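Local coordinates for protein AxyAgu115A (Amphibacillus xylanus NBRC 15112, PDB 6NPS) that probably hydrolyses glycosidic bonds as a family GH115 alpha-glucuronidase, an enzyme class that releases glucuronic acid side groups from glucuronoxylan, at residues A[942-946]-A[958-962]. The protein carries 3 engineered substitutions. Sequence-based numbering, arbitrary orientation.
Sequences EKIVI and LGPNE
The ammonium group of Lys-943 bridges two backbone carbonyls of the 958-962 loop, with NZ 2.8 Å from Leu-958 O and 2.8 Å from Pro-960 O. Both bonds reach the oxygen from above the carbonyl plane, 35° out of it at Leu-958 and 51° at Pro-960, so neither lies on a lone pair. The intervening carbonyl of Gly-959 also comes near, but its angle to NZ is too poor for a bond. The lysine chain leaves the strand with CG anti to the backbone N, runs extended as far as CD, then bends at chi3 (-71°) to bring NZ between its two acceptors. Shortening this side chain to an alanine would probably leave the Leu-958 carbonyl without its lysine donor and Pro-960 O, which also accepts a bond from Ser-795 OG, with one donor fewer, leaving this part of the loop less firmly held to the strand. With its positive phi, Gly-959 takes a backbone shape in which a side chain would collide with the carbonyl O of Leu-958 and crowd Lys-943 NZ. The contact belongs to the beta-rich C-terminal domain of this GH115 protein, where strand 940-948 pairs antiparallel with strands 794-797 and 858-866, and the loop that follows it folds back over one face. At the start of the segment, a classic beta bulge sets Glu-942 and Lys-943 together opposite Tyr-865 of strand 858-866. Beyond the lysine, methyl CG2 of Val-945 meets the CD corner of the Pro-960 ring at 4.0 Å. Tyr-535 and Tyr-793 also pack against Pro-960, while Tyr-865 and Ser-795 border Val-945.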
loop_
_atom_site.group_PDB
_atom_site.type_symbol
_atom_site.label_atom_id
_atom_site.label_comp_id
_atom_site.label_asym_id
_atom_site.label_seq_id
_atom_site.Cartn_x
_atom_site.Cartn_y
_atom_site.Cartn_z
ATOM N N GLU A 942 8.264 -1.609 31.039
ATOM C CA GLU A 942 9.380 -2.049 30.210
ATOM C C GLU A 942 10.249 -0.903 29.718
ATOM O O GLU A 942 11.469 -1.053 29.684
ATOM C CB GLU A 942 8.877 -2.848 28.993
ATOM C CG GLU A 942 8.182 -4.162 29.443
ATOM C CD GLU A 942 7.521 -4.997 28.322
ATOM O OE1 GLU A 942 8.023 -5.023 27.166
ATOM O OE2 GLU A 942 6.494 -5.661 28.629
ATOM N N LYS A 943 9.655 0.220 29.314
ATOM C CA LYS A 943 10.412 1.297 28.683
ATOM C C LYS A 943 9.664 2.597 28.939
ATOM O O LYS A 943 8.435 2.610 29.048
ATOM C CB LYS A 943 10.595 1.043 27.156
ATOM C CG LYS A 943 11.488 2.097 26.434
ATOM C CD LYS A 943 11.453 1.937 24.906
ATOM C CE LYS A 943 12.167 0.706 24.474
ATOM N NZ LYS A 943 12.298 0.730 23.007
ATOM N N ILE A 944 10.424 3.685 29.061
ATOM C CA ILE A 944 9.889 5.036 29.184
ATOM C C ILE A 944 10.485 5.864 28.051
ATOM O O ILE A 944 11.704 5.850 27.847
ATOM C CB ILE A 944 10.258 5.676 30.534
ATOM C CG1 ILE A 944 9.904 4.737 31.697
ATOM C CG2 ILE A 944 9.624 7.043 30.659
ATOM C CD1 ILE A 944 10.586 5.111 33.018
ATOM N N VAL A 945 9.648 6.636 27.365
ATOM C CA VAL A 945 10.109 7.541 26.318
ATOM C C VAL A 945 9.631 8.944 26.655
ATOM O O VAL A 945 8.468 9.122 27.025
ATOM C CB VAL A 945 9.591 7.094 24.941
ATOM C CG1 VAL A 945 10.071 8.065 23.875
ATOM C CG2 VAL A 945 10.060 5.661 24.654
ATOM N N ILE A 946 10.522 9.942 26.523
ATOM C CA ILE A 946 10.211 11.332 26.839
ATOM C C ILE A 946 10.597 12.203 25.644
ATOM O O ILE A 946 11.710 12.085 25.118
ATOM C CB ILE A 946 10.950 11.800 28.118
ATOM C CG1 ILE A 946 10.649 10.867 29.320
ATOM C CG2 ILE A 946 10.617 13.262 28.447
ATOM C CD1 ILE A 946 11.631 11.076 30.552
ATOM N N LEU A 958 9.072 -1.850 18.416
ATOM C CA LEU A 958 9.635 -1.930 19.758
ATOM C C LEU A 958 9.795 -0.587 20.452
ATOM O O LEU A 958 10.185 -0.562 21.622
ATOM C CB LEU A 958 10.999 -2.613 19.717
ATOM C CG LEU A 958 11.042 -4.001 19.075
ATOM C CD1 LEU A 958 12.509 -4.409 19.098
ATOM C CD2 LEU A 958 10.211 -5.008 19.906
ATOM N N GLY A 959 9.539 0.528 19.778
ATOM C CA GLY A 959 9.878 1.821 20.324
ATOM C C GLY A 959 11.332 2.148 20.042
ATOM O O GLY A 959 12.103 1.284 19.608
ATOM N N PRO A 960 11.735 3.403 20.305
ATOM C CA PRO A 960 13.105 3.829 19.998
ATOM C C PRO A 960 14.081 3.111 20.895
ATOM O O PRO A 960 13.784 2.854 22.057
ATOM C CB PRO A 960 13.101 5.333 20.305
ATOM C CG PRO A 960 11.689 5.687 20.617
ATOM C CD PRO A 960 10.962 4.461 20.970
ATOM N N ASN A 961 15.257 2.805 20.368
ATOM C CA ASN A 961 16.195 2.112 21.236
ATOM C C ASN A 961 16.705 3.073 22.316
ATOM O O ASN A 961 16.569 4.287 22.210
ATOM C CB ASN A 961 17.323 1.503 20.421
ATOM C CG ASN A 961 18.011 2.510 19.565
ATOM O OD1 ASN A 961 17.461 2.964 18.564
ATOM N ND2 ASN A 961 19.234 2.880 19.947
ATOM N N GLU A 962 17.239 2.512 23.400
ATOM C CA GLU A 962 17.625 3.315 24.559
ATOM C C GLU A 962 18.646 4.387 24.166
ATOM O O GLU A 962 19.576 4.129 23.404
ATOM C CB GLU A 962 18.195 2.407 25.638
ATOM C CG GLU A 962 18.578 3.106 26.964
ATOM C CD GLU A 962 18.904 2.110 28.083
ATOM O OE1 GLU A 962 19.745 1.216 27.856
ATOM O OE2 GLU A 962 18.297 2.191 29.181
#